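Local coordinates for protein CD180 antigen (Mus musculus, PDB 3T6Q) that probably cooperates with MD-1 and TLR4 in the innate immune response of B cells to bacterial lipopolysaccharide, leading to NF-kappa-B activation, at residues H264-I269 / T286-S291; N311-L316 / K333-R338; L341-L346 / C368-R373. All coordinates share one frame; numbering follows the deposited sequence. Where two conformers were deposited one is given.

The three contacts follow one another along the leucine-rich repeat solenoid. Interaction 1 joins repeats 8 and 9, interaction 2 joins repeats 10 and 11, and interaction 3 joins repeats 11 and 12. All lie in the loops that follow the parallel strands. Interactions 1 and 2 use the loops just after the strands, and their centres are about 12 Å apart. N311 OD1 receives T288 N, and K312 N probably donates to L290 O. Interaction 3 lies farther along the loops, its centre about 16 Å from that of interaction 2. L316 packs there against L341 and L346. The contacts thus tie consecutive turns of the horseshoe together outside its strands.

Interaction 1: residues H264-I269 / T286-S291; sequences HYFFNI and TATHLS
Y265 points an edge of its ring at the face of the H289 imidazole. This is a T-shaped pair with centroids 5.2 Å apart and planes at 64°. Y265 CD2 makes the closest approach, 3.6 Å from H289 CG. Having CG trans to the backbone N (chi1 -169°) swings the Y265 ring back to H289, although its CB starts away from it. F266 instead rests its CB 3.8 Å from L290 CD2, with its ring oblique to T288 CG2. The F267 side chain runs past the H289 backbone, with CB 3.2 Å from H289 O and that oxygen near the plane of the ring.

Both segments follow a strand of a leucine-rich repeat, 264-269 in repeat 8 and 286-291 in repeat 9. T288 fills the place that the consensus repeat gives to asparagine. Its OG1 bonds to L285 O in its own turn. The link to the preceding turn is made by the T288 backbone: T288 O accepts F266 N at 3.0 Å and, weakly, F267 N. The H264 carbonyl adds a CH-O contact, its O lying 3.2 Å from T288 CA. Further along, a water accepts both N268 N and S291 N and bridges the two backbones. I269 brings CD1 to 4.4 Å from L290 CD2, and its side chain also touches F274 and P294.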
loop_
_atom_site.group_PDB
_atom_site.type_symbol
_atom_site.label_atom_id
_atom_site.label_comp_id
_atom_site.label_asym_id
_atom_site.label_seq_id
_atom_site.Cartn_x
_atom_site.Cartn_y
_atom_site.Cartn_z
ATOM N N HIS A 264 -6.519 21.925 -16.683
ATOM C CA HIS A 264 -6.182 23.107 -15.879
ATOM C C HIS A 264 -7.119 24.224 -16.176
ATOM O O HIS A 264 -7.734 24.279 -17.270
ATOM C CB HIS A 264 -4.723 23.554 -16.107
ATOM C CG HIS A 264 -3.724 22.588 -15.532
ATOM N ND1 HIS A 264 -3.473 22.516 -14.195
ATOM C CD2 HIS A 264 -2.968 21.591 -16.136
ATOM C CE1 HIS A 264 -2.571 21.550 -13.962
ATOM N NE2 HIS A 264 -2.270 20.963 -15.152
ATOM N N TYR A 265 -7.244 25.142 -15.225
ATOM C CA TYR A 265 -8.228 26.210 -15.367
ATOM C C TYR A 265 -7.628 27.441 -16.055
ATOM O O TYR A 265 -7.075 28.314 -15.389
ATOM C CB TYR A 265 -8.811 26.563 -14.001
ATOM C CG TYR A 265 -10.031 27.462 -14.028
ATOM C CD1 TYR A 265 -10.011 28.717 -13.395
ATOM C CD2 TYR A 265 -11.210 27.064 -14.677
ATOM C CE1 TYR A 265 -11.125 29.538 -13.405
ATOM C CE2 TYR A 265 -12.335 27.884 -14.685
ATOM C CZ TYR A 265 -12.274 29.117 -14.049
ATOM O OH TYR A 265 -13.366 29.939 -14.049
ATOM N N PHE A 266 -7.748 27.495 -17.389
ATOM C CA PHE A 266 -7.252 28.616 -18.171
ATOM C C PHE A 266 -8.242 29.787 -18.335
ATOM O O PHE A 266 -7.798 30.921 -18.331
ATOM C CB PHE A 266 -6.759 28.183 -19.561
ATOM C CG PHE A 266 -5.382 27.524 -19.575
ATOM C CD1 PHE A 266 -4.258 28.215 -20.090
ATOM C CD2 PHE A 266 -5.196 26.195 -19.157
ATOM C CE1 PHE A 266 -2.993 27.576 -20.145
ATOM C CE2 PHE A 266 -3.944 25.559 -19.218
ATOM C CZ PHE A 266 -2.840 26.255 -19.698
ATOM N N PHE A 267 -9.545 29.529 -18.454
ATOM C CA PHE A 267 -10.575 30.615 -18.582
ATOM C C PHE A 267 -10.075 32.060 -18.316
ATOM O O PHE A 267 -9.451 32.325 -17.281
ATOM C CB PHE A 267 -11.796 30.311 -17.681
ATOM C CG PHE A 267 -12.882 31.363 -17.748
ATOM C CD1 PHE A 267 -13.054 32.283 -16.701
ATOM C CD2 PHE A 267 -13.732 31.449 -18.860
ATOM C CE1 PHE A 267 -14.051 33.263 -16.759
ATOM C CE2 PHE A 267 -14.725 32.433 -18.925
ATOM C CZ PHE A 267 -14.885 33.341 -17.875
ATOM N N ASN A 268 -10.353 32.994 -19.233
ATOM C CA ASN A 268 -9.926 34.420 -19.069
ATOM C C ASN A 268 -8.400 34.584 -19.019
ATOM O O ASN A 268 -7.810 35.310 -18.219
ATOM C CB ASN A 268 -10.595 35.151 -17.877
ATOM C CG ASN A 268 -10.483 36.687 -17.990
ATOM O OD1 ASN A 268 -10.299 37.403 -17.008
ATOM N ND2 ASN A 268 -10.577 37.179 -19.199
ATOM N N ILE A 269 -7.797 33.892 -19.948
ATOM C CA ILE A 269 -6.383 33.832 -20.171
ATOM C C ILE A 269 -5.787 35.210 -20.604
ATOM O O ILE A 269 -6.385 35.948 -21.390
ATOM C CB ILE A 269 -6.236 32.734 -21.256
ATOM C CG1 ILE A 269 -4.841 32.284 -21.466
ATOM C CG2 ILE A 269 -6.790 33.190 -22.605
ATOM C CD1 ILE A 269 -4.819 31.213 -22.532
ATOM N N THR A 286 -6.993 20.554 -23.986
ATOM C CA THR A 286 -8.264 19.845 -23.851
ATOM C C THR A 286 -8.957 20.185 -22.525
ATOM O O THR A 286 -8.328 20.109 -21.442
ATOM C CB THR A 286 -8.059 18.325 -23.930
ATOM O OG1 THR A 286 -7.613 17.981 -25.235
ATOM C CG2 THR A 286 -9.440 17.583 -23.661
ATOM N N ALA A 287 -10.209 20.607 -22.614
ATOM C CA ALA A 287 -11.065 20.797 -21.411
ATOM C C ALA A 287 -10.464 21.772 -20.386
ATOM O O ALA A 287 -10.466 21.474 -19.189
ATOM C CB ALA A 287 -11.370 19.445 -20.765
ATOM N N THR A 288 -9.999 22.927 -20.843
ATOM C CA THR A 288 -9.345 23.893 -19.962
ATOM C C THR A 288 -10.237 25.090 -19.650
ATOM O O THR A 288 -9.742 26.152 -19.196
ATOM C CB THR A 288 -7.994 24.405 -20.555
ATOM O OG1 THR A 288 -8.177 24.832 -21.929
ATOM C CG2 THR A 288 -6.896 23.282 -20.419
ATOM N N HIS A 289 -11.548 24.922 -19.849
ATOM C CA HIS A 289 -12.575 25.994 -19.602
ATOM C C HIS A 289 -12.399 27.237 -20.447
ATOM O O HIS A 289 -12.784 28.330 -20.044
ATOM C CB HIS A 289 -12.618 26.353 -18.127
ATOM C CG HIS A 289 -12.799 25.157 -17.239
ATOM N ND1 HIS A 289 -14.019 24.732 -16.835
ATOM C CD2 HIS A 289 -11.869 24.222 -16.750
ATOM C CE1 HIS A 289 -13.877 23.615 -16.086
ATOM N NE2 HIS A 289 -12.560 23.313 -16.027
ATOM N N LEU A 290 -11.785 27.102 -21.617
ATOM C CA LEU A 290 -11.649 28.241 -22.548
ATOM C C LEU A 290 -12.966 28.625 -23.216
ATOM O O LEU A 290 -13.664 27.751 -23.772
ATOM C CB LEU A 290 -10.613 27.919 -23.653
ATOM C CG LEU A 290 -9.145 27.691 -23.258
ATOM C CD1 LEU A 290 -8.280 27.136 -24.432
ATOM C CD2 LEU A 290 -8.582 29.001 -22.738
ATOM N N SER A 291 -13.298 29.915 -23.184
ATOM C CA SER A 291 -14.489 30.426 -23.892
ATOM C C SER A 291 -14.059 31.274 -25.091
ATOM O O SER A 291 -14.862 31.573 -25.981
ATOM C CB SER A 291 -15.357 31.262 -22.950
ATOM O OG SER A 291 -14.582 32.313 -22.409
HETATM O O HOH W 1 -11.693 31.932 -21.932
#

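Interaction 2: residues N311-L316 / K333-R338; sequences NKFENL and KGNTKR. With MAN (alpha-D-mannopyranose), chain E.
The backbones of 311-316 and 333-338 pair N311 with N335, CA atoms 5.1 Å apart, and K312 with T336; T336 N donates to N311 O at 2.9 Å. Most of the remaining direct polar contact is made by the N335 side chain. With CG trans to the backbone N (chi1 -161°), its amide reaches across to the F313 backbone. N335 OD1 accepts F313 N at 3.1 Å, in the plane of the amide carbonyl and on a lone pair. N335 ND2 donates to F313 O at 2.7 Å, again on a lone pair of that carbonyl. The same ND2 also donates to K337 O, 2.9 Å away and close to the amide plane. These bonds fix the rotation of the amide. A water accepts N311 N and donates to N335 OD1, giving OD1 a second donor. The F313 ring lies nearby, its plane only 13° from that of the amide.

This is a variant of a step in the asparagine ladder of leucine-rich repeats: the consensus asparagine of one turn bonds the loop backbone of the turn before. N311 holds the same consensus place one turn earlier but bonds differently: its OD1 takes T288 N and L290 N. K337 runs alongside E314, pointing the same way, with K337 CD 4.0 Å from E314 CG; K337 CE also lies 3.7 Å from K312 O. A second water donates to both E314 O and R338 O. G334 CA comes within 3.3 Å of O3 of a mannose, which probably belongs to the glycan on N382. K333 NZ forms a salt bridge to an acidic side chain of another protein chain. The segments lie in the loops after strands 305-307 and 329-331, with strand 354-356 next along the chain.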
loop_
_atom_site.group_PDB
_atom_site.type_symbol
_atom_site.label_atom_id
_atom_site.label_comp_id
_atom_site.label_asym_id
_atom_site.label_seq_id
_atom_site.Cartn_x
_atom_site.Cartn_y
_atom_site.Cartn_z
ATOM N N ASN A 311 -13.724 22.439 -24.889
ATOM C CA ASN A 311 -13.783 23.771 -24.303
ATOM C C ASN A 311 -15.177 24.356 -24.526
ATOM O O ASN A 311 -16.098 23.587 -24.852
ATOM C CB ASN A 311 -12.650 24.588 -24.901
ATOM C CG ASN A 311 -11.348 24.255 -24.194
ATOM O OD1 ASN A 311 -11.320 24.246 -22.976
ATOM N ND2 ASN A 311 -10.343 23.810 -24.938
ATOM N N LYS A 312 -15.342 25.679 -24.416
ATOM C CA LYS A 312 -16.682 26.246 -24.474
ATOM C C LYS A 312 -16.766 27.502 -25.320
ATOM O O LYS A 312 -17.349 28.482 -24.923
ATOM C CB LYS A 312 -17.335 26.425 -23.080
ATOM C CG LYS A 312 -16.405 26.946 -22.022
ATOM C CD LYS A 312 -17.034 27.004 -20.619
ATOM C CE LYS A 312 -16.271 28.051 -19.780
ATOM N NZ LYS A 312 -16.707 28.109 -18.353
ATOM N N PHE A 313 -16.206 27.440 -26.516
ATOM C CA PHE A 313 -16.331 28.550 -27.476
ATOM C C PHE A 313 -17.750 28.639 -27.976
ATOM O O PHE A 313 -18.435 27.597 -28.091
ATOM C CB PHE A 313 -15.409 28.310 -28.689
ATOM C CG PHE A 313 -13.946 28.148 -28.292
ATOM C CD1 PHE A 313 -13.200 29.248 -27.861
ATOM C CD2 PHE A 313 -13.346 26.884 -28.283
ATOM C CE1 PHE A 313 -11.875 29.082 -27.434
ATOM C CE2 PHE A 313 -12.030 26.709 -27.879
ATOM C CZ PHE A 313 -11.287 27.804 -27.454
ATOM N N GLU A 314 -18.186 29.852 -28.308
ATOM C CA GLU A 314 -19.476 30.044 -28.984
ATOM C C GLU A 314 -19.290 30.084 -30.485
ATOM O O GLU A 314 -20.165 29.682 -31.246
ATOM C CB GLU A 314 -20.123 31.356 -28.531
ATOM C CG GLU A 314 -20.550 31.298 -27.071
ATOM C CD GLU A 314 -20.779 32.679 -26.475
ATOM O OE1 GLU A 314 -21.101 33.627 -27.234
ATOM O OE2 GLU A 314 -20.628 32.808 -25.237
ATOM N N ASN A 315 -18.146 30.597 -30.908
ATOM C CA ASN A 315 -17.895 30.832 -32.327
ATOM C C ASN A 315 -16.456 30.383 -32.610
ATOM O O ASN A 315 -15.601 30.446 -31.727
ATOM C CB ASN A 315 -18.121 32.342 -32.634
ATOM C CG ASN A 315 -18.251 32.653 -34.124
ATOM O OD1 ASN A 315 -19.244 33.245 -34.559
ATOM N ND2 ASN A 315 -17.255 32.278 -34.902
ATOM N N LEU A 316 -16.204 29.922 -33.830
ATOM C CA LEU A 316 -14.851 29.574 -34.267
ATOM C C LEU A 316 -13.927 30.795 -34.357
ATOM O O LEU A 316 -12.732 30.675 -34.123
ATOM C CB LEU A 316 -14.857 28.891 -35.626
ATOM C CG LEU A 316 -14.129 27.561 -35.893
ATOM C CD1 LEU A 316 -13.833 27.423 -37.376
ATOM C CD2 LEU A 316 -12.922 27.207 -35.039
ATOM N N LYS A 333 -12.816 19.393 -31.043
ATOM C CA LYS A 333 -13.995 18.508 -31.058
ATOM C C LYS A 333 -14.615 18.428 -29.671
ATOM O O LYS A 333 -13.951 18.755 -28.675
ATOM C CB LYS A 333 -13.594 17.115 -31.543
ATOM C CG LYS A 333 -13.101 16.220 -30.420
ATOM C CD LYS A 333 -13.274 14.737 -30.793
ATOM C CE LYS A 333 -12.748 13.837 -29.692
ATOM N NZ LYS A 333 -11.267 14.035 -29.585
ATOM N N GLY A 334 -15.887 18.028 -29.590
ATOM C CA GLY A 334 -16.571 17.954 -28.281
ATOM C C GLY A 334 -16.725 19.275 -27.534
ATOM O O GLY A 334 -16.748 19.266 -26.294
ATOM N N ASN A 335 -16.731 20.402 -28.254
ATOM C CA ASN A 335 -17.055 21.722 -27.647
ATOM C C ASN A 335 -18.373 21.632 -26.864
ATOM O O ASN A 335 -19.322 20.993 -27.340
ATOM C CB ASN A 335 -17.249 22.759 -28.750
ATOM C CG ASN A 335 -17.130 24.180 -28.243
ATOM O OD1 ASN A 335 -16.044 24.644 -27.943
ATOM N ND2 ASN A 335 -18.249 24.890 -28.196
ATOM N N THR A 336 -18.481 22.264 -25.694
ATOM C CA THR A 336 -19.636 21.943 -24.816
ATOM C C THR A 336 -20.843 22.801 -25.111
ATOM O O THR A 336 -21.906 22.569 -24.572
ATOM C CB THR A 336 -19.274 22.022 -23.332
ATOM O OG1 THR A 336 -18.943 23.372 -23.065
ATOM C CG2 THR A 336 -18.039 21.091 -23.042
ATOM N N LYS A 337 -20.682 23.797 -25.963
ATOM C CA LYS A 337 -21.810 24.600 -26.457
ATOM C C LYS A 337 -21.932 24.282 -27.955
ATOM O O LYS A 337 -20.956 23.854 -28.586
ATOM C CB LYS A 337 -21.476 26.108 -26.317
ATOM C CG LYS A 337 -21.425 26.588 -24.887
ATOM C CD LYS A 337 -21.248 28.092 -24.806
ATOM C CE LYS A 337 -20.720 28.481 -23.438
ATOM N NZ LYS A 337 -21.760 28.489 -22.380
ATOM N N ARG A 338 -23.086 24.536 -28.549
ATOM C CA ARG A 338 -23.173 24.550 -30.025
ATOM C C ARG A 338 -22.108 25.498 -30.631
ATOM O O ARG A 338 -22.043 26.665 -30.274
ATOM C CB ARG A 338 -24.593 25.040 -30.420
ATOM C CG ARG A 338 -25.024 24.839 -31.865
ATOM C CD ARG A 338 -24.176 25.515 -32.947
ATOM N NE ARG A 338 -24.980 26.120 -34.031
ATOM C CZ ARG A 338 -24.580 26.299 -35.301
ATOM N NH1 ARG A 338 -25.433 26.887 -36.127
ATOM N NH2 ARG A 338 -23.375 25.885 -35.777
HETATM C C1 MAN E . -18.801 12.167 -25.667
HETATM C C2 MAN E . -19.050 13.673 -25.708
HETATM C C3 MAN E . -18.311 14.323 -26.907
HETATM C C4 MAN E . -16.821 13.911 -26.856
HETATM C C5 MAN E . -16.675 12.369 -26.779
HETATM C C6 MAN E . -15.229 11.888 -26.683
HETATM O O2 MAN E . -18.502 14.165 -24.526
HETATM O O3 MAN E . -18.433 15.723 -26.801
HETATM O O4 MAN E . -16.106 14.428 -27.975
HETATM O O5 MAN E . -17.397 11.836 -25.666
HETATM O O6 MAN E . -14.672 12.372 -25.430
HETATM O O HOH W 2 -13.863 22.822 -27.720
HETATM O O HOH W 3 -22.954 29.473 -30.870
#

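Interaction 3: residues L341-L346 / C368-R373; sequences LGTGCL and CNLQLR
L341 and Q371 form the main apolar contact. Their side chains cross at about a right angle, with L341 CB 3.7 Å from Q371 CG. The polar end of Q371 turns back into its own loop, where NE2 donates to D366 O. T343 packs on two neighbours. Its OG1 lies 3.8 Å from L370 CB, the two side chains running alongside each other. Its methyl CG2 sits over one face of the R373 guanidinium, 3.6 Å from NH2. R373 reaches this place by bending at chi3 (-75°).

One direct hydrogen bond joins the backbones, from G344 N to L370 O at 2.9 Å. L370 opens a type I turn that ends at R373.

Two waters extend this link. One donates to L341 O and to Q371 O, 2.7 Å away, and accepts C345 N. The other accepts L346 N and donates to Q371 O and R373 O, so Q371 O receives two waters.

C345 is disulfide-bonded to C317 of the preceding turn; C368 forms a vicinal disulfide with C367 across a cis peptide bond. The contact packs leucine-rich repeats 11 and 12, successive solenoid turns, through loops before and after strand 354-356, whose L355 receives L346 and L372.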
loop_
_atom_site.group_PDB
_atom_site.type_symbol
_atom_site.label_atom_id
_atom_site.label_comp_id
_atom_site.label_asym_id
_atom_site.label_seq_id
_atom_site.Cartn_x
_atom_site.Cartn_y
_atom_site.Cartn_z
ATOM N N LEU A 341 -19.558 28.137 -36.764
ATOM C CA LEU A 341 -18.285 28.135 -37.503
ATOM C C LEU A 341 -17.967 29.497 -38.126
ATOM O O LEU A 341 -16.816 29.795 -38.452
ATOM C CB LEU A 341 -18.306 27.084 -38.624
ATOM C CG LEU A 341 -18.408 25.608 -38.184
ATOM C CD1 LEU A 341 -18.100 24.664 -39.343
ATOM C CD2 LEU A 341 -17.462 25.359 -37.005
ATOM N N GLY A 342 -18.991 30.301 -38.327
ATOM C CA GLY A 342 -18.798 31.656 -38.848
ATOM C C GLY A 342 -18.380 31.598 -40.301
ATOM O O GLY A 342 -18.630 30.590 -40.988
ATOM N N THR A 343 -17.734 32.663 -40.770
ATOM C CA THR A 343 -17.280 32.734 -42.167
ATOM C C THR A 343 -15.829 33.209 -42.160
ATOM O O THR A 343 -15.538 34.250 -41.546
ATOM C CB THR A 343 -18.123 33.771 -42.965
ATOM O OG1 THR A 343 -19.467 33.278 -43.121
ATOM C CG2 THR A 343 -17.476 34.068 -44.324
ATOM N N GLY A 344 -14.935 32.442 -42.790
ATOM C CA GLY A 344 -13.536 32.805 -42.887
ATOM C C GLY A 344 -12.750 32.872 -41.581
ATOM O O GLY A 344 -11.726 33.531 -41.534
ATOM N N CYS A 345 -13.224 32.189 -40.531
ATOM C CA CYS A 345 -12.597 32.252 -39.196
ATOM C C CYS A 345 -11.266 31.555 -39.158
ATOM O O CYS A 345 -10.489 31.787 -38.239
ATOM C CB CYS A 345 -13.501 31.650 -38.140
ATOM S SG CYS A 345 -15.000 32.629 -37.917
ATOM N N LEU A 346 -10.998 30.692 -40.148
ATOM C CA LEU A 346 -9.720 29.980 -40.193
ATOM C C LEU A 346 -8.903 30.399 -41.427
ATOM O O LEU A 346 -7.896 29.779 -41.773
ATOM C CB LEU A 346 -9.933 28.456 -40.164
ATOM C CG LEU A 346 -10.666 27.816 -38.998
ATOM C CD1 LEU A 346 -10.715 26.296 -39.111
ATOM C CD2 LEU A 346 -10.030 28.183 -37.654
ATOM N N CYS A 368 -19.595 23.993 -47.295
ATOM C CA CYS A 368 -18.669 24.468 -46.274
ATOM C C CYS A 368 -17.674 25.498 -46.816
ATOM O O CYS A 368 -16.651 25.718 -46.185
ATOM C CB CYS A 368 -17.888 23.285 -45.692
ATOM S SG CYS A 368 -18.926 21.922 -45.071
ATOM N N ASN A 369 -17.954 26.102 -47.984
ATOM C CA ASN A 369 -17.076 27.117 -48.563
ATOM C C ASN A 369 -16.870 28.358 -47.736
ATOM O O ASN A 369 -15.746 28.844 -47.638
ATOM C CB ASN A 369 -17.567 27.501 -49.962
ATOM C CG ASN A 369 -17.628 26.290 -50.857
ATOM O OD1 ASN A 369 -16.606 25.571 -50.980
ATOM N ND2 ASN A 369 -18.815 26.000 -51.424
ATOM N N LEU A 370 -17.928 28.877 -47.114
ATOM C CA LEU A 370 -17.724 30.056 -46.295
ATOM C C LEU A 370 -16.912 29.705 -45.035
ATOM O O LEU A 370 -16.036 30.467 -44.593
ATOM C CB LEU A 370 -19.089 30.646 -45.867
ATOM C CG LEU A 370 -20.147 31.073 -46.908
ATOM C CD1 LEU A 370 -21.082 32.167 -46.415
ATOM C CD2 LEU A 370 -19.566 31.496 -48.233
ATOM N N GLN A 371 -17.264 28.575 -44.418
ATOM C CA GLN A 371 -16.675 28.169 -43.136
ATOM C C GLN A 371 -15.203 27.812 -43.241
ATOM O O GLN A 371 -14.410 28.132 -42.345
ATOM C CB GLN A 371 -17.473 26.994 -42.539
ATOM C CG GLN A 371 -18.939 27.361 -42.221
ATOM C CD GLN A 371 -19.895 27.208 -43.404
ATOM O OE1 GLN A 371 -19.477 27.012 -44.541
ATOM N NE2 GLN A 371 -21.196 27.306 -43.130
ATOM N N LEU A 372 -14.853 27.163 -44.337
ATOM C CA LEU A 372 -13.489 26.688 -44.599
ATOM C C LEU A 372 -12.745 27.565 -45.628
ATOM O O LEU A 372 -11.807 27.090 -46.287
ATOM C CB LEU A 372 -13.548 25.258 -45.124
ATOM C CG LEU A 372 -14.326 24.243 -44.248
ATOM C CD1 LEU A 372 -14.416 22.931 -45.006
ATOM C CD2 LEU A 372 -13.688 24.077 -42.889
ATOM N N ARG A 373 -13.197 28.810 -45.780
ATOM C CA ARG A 373 -12.598 29.755 -46.746
ATOM C C ARG A 373 -11.070 29.772 -46.621
ATOM O O ARG A 373 -10.532 29.901 -45.517
ATOM C CB ARG A 373 -13.162 31.168 -46.525
ATOM C CG ARG A 373 -12.629 32.239 -47.472
ATOM C CD ARG A 373 -13.297 33.588 -47.208
ATOM N NE ARG A 373 -14.651 33.554 -47.732
ATOM C CZ ARG A 373 -15.565 34.497 -47.489
ATOM N NH1 ARG A 373 -16.780 34.386 -48.010
ATOM N NH2 ARG A 373 -15.248 35.562 -46.742
HETATM O O HOH W 4 -15.070 30.081 -40.538
HETATM O O HOH W 5 -12.006 29.863 -42.898
#